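Local coordinates for arginine 3rd transport system periplasmic binding protein (Legionella pneumophila subsp. pneumophila str. Philadelphia 1, PDB 3KZG) that probably captures arginine in the periplasm and delivers it to an ABC-type import system, at residues 106-111 against 152-157; 32-37 against 45-50. All blocks are in the same frame, centred on the assembly; numbering follows the deposited sequence.

Contact 1 (106-111 against 152-157)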
loop_
_atom_site.group_PDB
_atom_site.type_symbol
_atom_site.label_atom_id
_atom_site.label_comp_id
_atom_site.label_asym_id
_atom_site.label_seq_id
_atom_site.Cartn_x
_atom_site.Cartn_y
_atom_site.Cartn_z
ATOM N N ASP A 106 29.715 24.463 10.400
ATOM C CA ASP A 106 31.099 24.819 10.678
ATOM C C ASP A 106 31.254 26.124 11.470
ATOM O O ASP A 106 32.253 26.316 12.168
ATOM C CB ASP A 106 31.861 24.912 9.352
ATOM C CG ASP A 106 33.333 24.593 9.496
ATOM O OD1 ASP A 106 33.661 23.496 9.997
ATOM O OD2 ASP A 106 34.164 25.436 9.095
ATOM N N ASP A 107 30.271 27.017 11.363
ATOM C CA ASP A 107 30.318 28.299 12.074
ATOM C C ASP A 107 29.997 28.176 13.565
ATOM O O ASP A 107 30.137 29.139 14.322
ATOM C CB ASP A 107 29.349 29.304 11.445
ATOM C CG ASP A 107 29.711 29.653 10.016
ATOM O OD1 ASP A 107 30.909 29.907 9.748
ATOM O OD2 ASP A 107 28.795 29.686 9.165
ATOM N N LEU A 108 29.562 26.994 13.984
ATOM C CA LEU A 108 29.228 26.770 15.382
ATOM C C LEU A 108 30.469 26.735 16.265
ATOM O O LEU A 108 30.365 26.686 17.489
ATOM C CB LEU A 108 28.444 25.464 15.526
ATOM C CG LEU A 108 27.065 25.488 14.867
ATOM C CD1 LEU A 108 26.464 24.095 14.870
ATOM C CD2 LEU A 108 26.165 26.469 15.603
ATOM N N HIS A 109 31.644 26.779 15.644
ATOM C CA HIS A 109 32.901 26.743 16.388
ATOM C C HIS A 109 33.083 27.972 17.271
ATOM O O HIS A 109 33.014 29.108 16.799
ATOM C CB HIS A 109 34.087 26.615 15.426
ATOM C CG HIS A 109 35.411 26.460 16.111
ATOM N ND1 HIS A 109 36.016 27.484 16.808
ATOM C CD2 HIS A 109 36.241 25.393 16.212
ATOM C CE1 HIS A 109 37.161 27.056 17.309
ATOM N NE2 HIS A 109 37.322 25.791 16.963
ATOM N N GLY A 110 33.304 27.731 18.562
ATOM C CA GLY A 110 33.505 28.817 19.504
ATOM C C GLY A 110 32.232 29.483 19.994
ATOM O O GLY A 110 32.291 30.497 20.688
ATOM N N LYS A 111 31.079 28.912 19.656
ATOM C CA LYS A 111 29.801 29.499 20.052
ATOM C C LYS A 111 29.228 28.941 21.349
ATOM O O LYS A 111 29.600 27.851 21.796
ATOM C CB LYS A 111 28.769 29.311 18.936
ATOM C CG LYS A 111 29.251 29.710 17.556
ATOM C CD LYS A 111 29.800 31.126 17.531
ATOM C CE LYS A 111 30.334 31.472 16.149
ATOM N NZ LYS A 111 31.135 32.724 16.178
ATOM N N VAL A 152 22.653 33.037 24.128
ATOM C CA VAL A 152 23.345 31.899 23.533
ATOM C C VAL A 152 23.307 32.176 22.030
ATOM O O VAL A 152 22.409 32.873 21.544
ATOM C CB VAL A 152 22.654 30.530 23.834
ATOM C CG1 VAL A 152 22.832 30.165 25.306
ATOM C CG2 VAL A 152 21.182 30.577 23.468
ATOM N N ASP A 153 24.285 31.650 21.302
ATOM C CA ASP A 153 24.370 31.847 19.863
ATOM C C ASP A 153 23.439 30.919 19.096
ATOM O O ASP A 153 22.997 31.230 17.990
ATOM C CB ASP A 153 25.805 31.614 19.393
ATOM C CG ASP A 153 26.803 32.489 20.113
ATOM O OD1 ASP A 153 26.610 33.720 20.130
ATOM O OD2 ASP A 153 27.785 31.946 20.659
ATOM N N ALA A 154 23.154 29.766 19.685
ATOM C CA ALA A 154 22.293 28.784 19.051
ATOM C C ALA A 154 21.823 27.783 20.095
ATOM O O ALA A 154 22.260 27.813 21.246
ATOM C CB ALA A 154 23.052 28.058 17.946
ATOM N N SER A 155 20.942 26.891 19.670
ATOM C CA SER A 155 20.381 25.875 20.539
ATOM C C SER A 155 20.343 24.514 19.842
ATOM O O SER A 155 20.095 24.432 18.638
ATOM C CB SER A 155 18.965 26.294 20.950
ATOM O OG SER A 155 18.292 25.250 21.626
ATOM N N LEU A 156 20.613 23.455 20.601
ATOM C CA LEU A 156 20.565 22.093 20.082
ATOM C C LEU A 156 19.381 21.461 20.800
ATOM O O LEU A 156 19.386 21.340 22.026
ATOM C CB LEU A 156 21.864 21.332 20.408
ATOM C CG LEU A 156 21.925 19.872 19.929
ATOM C CD1 LEU A 156 21.670 19.804 18.428
ATOM C CD2 LEU A 156 23.284 19.274 20.260
HETATM N N MSE A 157 18.356 21.095 20.032
HETATM C CA MSE A 157 17.137 20.496 20.565
HETATM C C MSE A 157 16.647 19.370 19.656
HETATM O O MSE A 157 17.305 19.033 18.675
HETATM C CB MSE A 157 16.043 21.570 20.698
HETATM C CG MSE A 157 15.626 22.241 19.386
HETATM SE SE MSE A 157 14.345 23.705 19.597
HETATM C CE MSE A 157 15.514 25.015 20.463
#
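Asp153 reaches Lys111 through its first torsion (-56°), which sets CG anti to the carbonyl carbon and beside the backbone N and so swings the carboxylate onto CA and CB of the lysine. The first torsion of Lys111 (-49°), together with a bend at chi2, sets the course of the lysine chain and brings its CD back to 3.8 Å from Asp153 OD2. The two side chains cross at about a right angle, their CB atoms 3.8 Å apart. Carboxylate oxygen Asp153 OD2 lies 3.2 Å from Lys111 CA and 3.3 Å from Lys111 CB, so the closest approach is to the root of the lysine. The ammonium continues outward, with Lys111 NZ 5.6 Å from Asp153 OD2. OD2 is hydrogen-bonded by the next backbone amide, Lys112 N. A type II turn, closed by Lys111 N to Leu108 O at 3.2 Å and with Gly110 at positive phi, sets up this edge just ahead of strand 112-116. Deeper in, Leu108 CD2 packs on Ala154 CB at 4.2 Å, and the leucine also touches Tyr94 and Ile102. Backbone bonds of Asp153 with Lys112 and of Ala154 with Gly114 join the parallel strands 112-116 and 154-158, placing the contact where both start. The chemistry implies a carboxylate anchored by a main-chain N-H, while the lysine charge probably adds only a longer-range electrostatic attraction.

Contact 2 (32-37 against 45-50)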
loop_
_atom_site.group_PDB
_atom_site.type_symbol
_atom_site.label_atom_id
_atom_site.label_comp_id
_atom_site.label_asym_id
_atom_site.label_seq_id
_atom_site.Cartn_x
_atom_site.Cartn_y
_atom_site.Cartn_z
ATOM N N ASP A 32 -1.173 11.885 22.216
ATOM C CA ASP A 32 -2.015 11.035 21.386
ATOM C C ASP A 32 -1.518 9.587 21.339
ATOM O O ASP A 32 -2.317 8.649 21.353
ATOM C CB ASP A 32 -2.107 11.581 19.951
ATOM C CG ASP A 32 -2.801 12.943 19.863
ATOM O OD1 ASP A 32 -3.578 13.296 20.777
ATOM O OD2 ASP A 32 -2.574 13.657 18.860
ATOM N N LEU A 33 -0.205 9.401 21.283
ATOM C CA LEU A 33 0.344 8.049 21.236
ATOM C C LEU A 33 0.025 7.291 22.519
ATOM O O LEU A 33 -0.581 6.219 22.486
ATOM C CB LEU A 33 1.860 8.085 21.030
ATOM C CG LEU A 33 2.497 6.696 20.983
ATOM C CD1 LEU A 33 1.869 5.886 19.851
ATOM C CD2 LEU A 33 3.988 6.814 20.796
HETATM N N MSE A 34 0.446 7.858 23.644
HETATM C CA MSE A 34 0.221 7.269 24.963
HETATM C C MSE A 34 -1.267 6.995 25.177
HETATM O O MSE A 34 -1.652 5.932 25.669
HETATM C CB MSE A 34 0.742 8.224 26.044
HETATM C CG MSE A 34 0.901 7.608 27.439
HETATM SE SE MSE A 34 2.000 6.018 27.428
HETATM C CE MSE A 34 3.754 6.822 27.566
ATOM N N GLN A 35 -2.100 7.958 24.798
ATOM C CA GLN A 35 -3.548 7.825 24.934
ATOM C C GLN A 35 -4.030 6.553 24.239
ATOM O O GLN A 35 -4.781 5.764 24.813
ATOM C CB GLN A 35 -4.240 9.042 24.313
ATOM C CG GLN A 35 -5.749 9.084 24.487
ATOM C CD GLN A 35 -6.169 9.282 25.934
ATOM O OE1 GLN A 35 -6.112 8.354 26.744
ATOM N NE2 GLN A 35 -6.583 10.500 26.268
ATOM N N GLU A 36 -3.590 6.357 23.002
ATOM C CA GLU A 36 -3.975 5.185 22.221
ATOM C C GLU A 36 -3.453 3.875 22.830
ATOM O O GLU A 36 -4.165 2.870 22.853
ATOM C CB GLU A 36 -3.471 5.345 20.784
ATOM C CG GLU A 36 -3.766 4.189 19.858
ATOM C CD GLU A 36 -5.238 3.860 19.769
ATOM O OE1 GLU A 36 -6.065 4.769 19.984
ATOM O OE2 GLU A 36 -5.566 2.692 19.467
ATOM N N ILE A 37 -2.216 3.888 23.321
ATOM C CA ILE A 37 -1.631 2.701 23.936
ATOM C C ILE A 37 -2.439 2.268 25.166
ATOM O O ILE A 37 -2.637 1.073 25.403
ATOM C CB ILE A 37 -0.160 2.955 24.355
ATOM C CG1 ILE A 37 0.715 3.117 23.107
ATOM C CG2 ILE A 37 0.352 1.810 25.219
ATOM C CD1 ILE A 37 2.154 3.452 23.400
ATOM N N CYS A 45 -6.318 6.689 30.921
ATOM C CA CYS A 45 -5.071 7.444 30.921
ATOM C C CYS A 45 -5.165 8.831 31.551
ATOM O O CYS A 45 -6.030 9.626 31.195
ATOM C CB CYS A 45 -4.573 7.576 29.478
ATOM S SG CYS A 45 -3.074 8.553 29.257
ATOM N N THR A 46 -4.266 9.116 32.486
ATOM C CA THR A 46 -4.225 10.421 33.134
ATOM C C THR A 46 -2.780 10.913 33.089
ATOM O O THR A 46 -1.860 10.194 33.477
ATOM C CB THR A 46 -4.723 10.347 34.594
ATOM O OG1 THR A 46 -3.944 9.392 35.322
ATOM C CG2 THR A 46 -6.188 9.931 34.633
ATOM N N PHE A 47 -2.591 12.137 32.601
ATOM C CA PHE A 47 -1.264 12.731 32.462
ATOM C C PHE A 47 -0.860 13.657 33.595
ATOM O O PHE A 47 -1.693 14.312 34.207
ATOM C CB PHE A 47 -1.187 13.524 31.154
ATOM C CG PHE A 47 -1.277 12.677 29.916
ATOM C CD1 PHE A 47 -0.172 11.974 29.456
ATOM C CD2 PHE A 47 -2.469 12.586 29.211
ATOM C CE1 PHE A 47 -0.255 11.193 28.309
ATOM C CE2 PHE A 47 -2.560 11.807 28.063
ATOM C CZ PHE A 47 -1.452 11.112 27.614
ATOM N N GLU A 48 0.439 13.726 33.853
ATOM C CA GLU A 48 0.950 14.596 34.891
ATOM C C GLU A 48 2.187 15.289 34.337
ATOM O O GLU A 48 3.218 14.654 34.106
ATOM C CB GLU A 48 1.288 13.787 36.144
ATOM C CG GLU A 48 1.554 14.640 37.365
ATOM C CD GLU A 48 0.896 14.083 38.605
ATOM O OE1 GLU A 48 1.296 12.985 39.055
ATOM O OE2 GLU A 48 -0.032 14.742 39.125
ATOM N N ALA A 49 2.070 16.597 34.120
ATOM C CA ALA A 49 3.158 17.395 33.564
ATOM C C ALA A 49 4.159 17.911 34.591
ATOM O O ALA A 49 3.785 18.488 35.609
ATOM C CB ALA A 49 2.581 18.565 32.776
ATOM N N TYR A 50 5.436 17.704 34.297
ATOM C CA TYR A 50 6.524 18.143 35.157
ATOM C C TYR A 50 7.490 18.883 34.266
ATOM O O TYR A 50 7.400 18.792 33.047
ATOM C CB TYR A 50 7.279 16.947 35.738
ATOM C CG TYR A 50 6.478 16.049 36.640
ATOM C CD1 TYR A 50 6.577 16.157 38.024
ATOM C CD2 TYR A 50 5.634 15.074 36.109
ATOM C CE1 TYR A 50 5.858 15.316 38.861
ATOM C CE2 TYR A 50 4.910 14.228 36.939
ATOM C CZ TYR A 50 5.028 14.356 38.314
ATOM O OH TYR A 50 4.314 13.527 39.142
#
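Met34, a selenomethionine on helix 29-40, meets the Phe47 ring of strand 44-50 with the first two carbons of its side chain. Its CB sits near the ring plane at the edge, 3.9 Å from Phe47 CE1 and 4.0 Å from Phe47 CZ. With the first torsion at -165°, Met34 CG stands opposite the backbone N and rises out of the ring plane toward the face that carries Cys45 SG, still 3.9 Å from Phe47 CE1, while approaching Cys45 SG to 4.5 Å. The chain then bends at chi2 (54°) and again at chi3, which carries the selenium and terminal methyl away from the strand; the Met34 side chain also touches Ile7, Ile68 and Ile195. At the next residue of the helix, Gln35 N also faces the ring edge, 4.3 Å from Phe47 CZ. A face of the same ring receives Cys45 SG from its own strand, 3.4 Å above the plane and offset toward the rim, so the phenyl group is bounded at an edge by the helix and on a face by the Cys45 sulfur. At the exposed side, the bent Gln35 side chain sets OE1 3.2 Å from Cys45 CB. The short segment axes approach to 8.9 Å at 147°, a roughly antiparallel helix-on-strand packing within a beta-alpha-beta crossover, since strands 4-13 and 44-50 are parallel with this helix between them. Chemically, the segments adhere through dispersion among aromatic, sulfur and aliphatic groups, with the glutamine amide carbonyl lying against a methylene at the solvent-facing margin.

Contact 2 closes before contact 1 opens along the chain, and the two lie on opposite sides of its centre. Their centres are 34 Å apart, and their nearest atoms about 15 Å. They share no helix, strand or sheet: contact 2 rests helix 29-40 on strand 44-50, which pairs with 4-13, whereas contact 1 joins the approach to strand 112-116 with the start of 154-158 in the separate five-stranded sheet. This separation is consistent with the two-lobed architecture of type II periplasmic binding proteins, in which solute is held between the lobes. Each contact thus probably lies within one lobe.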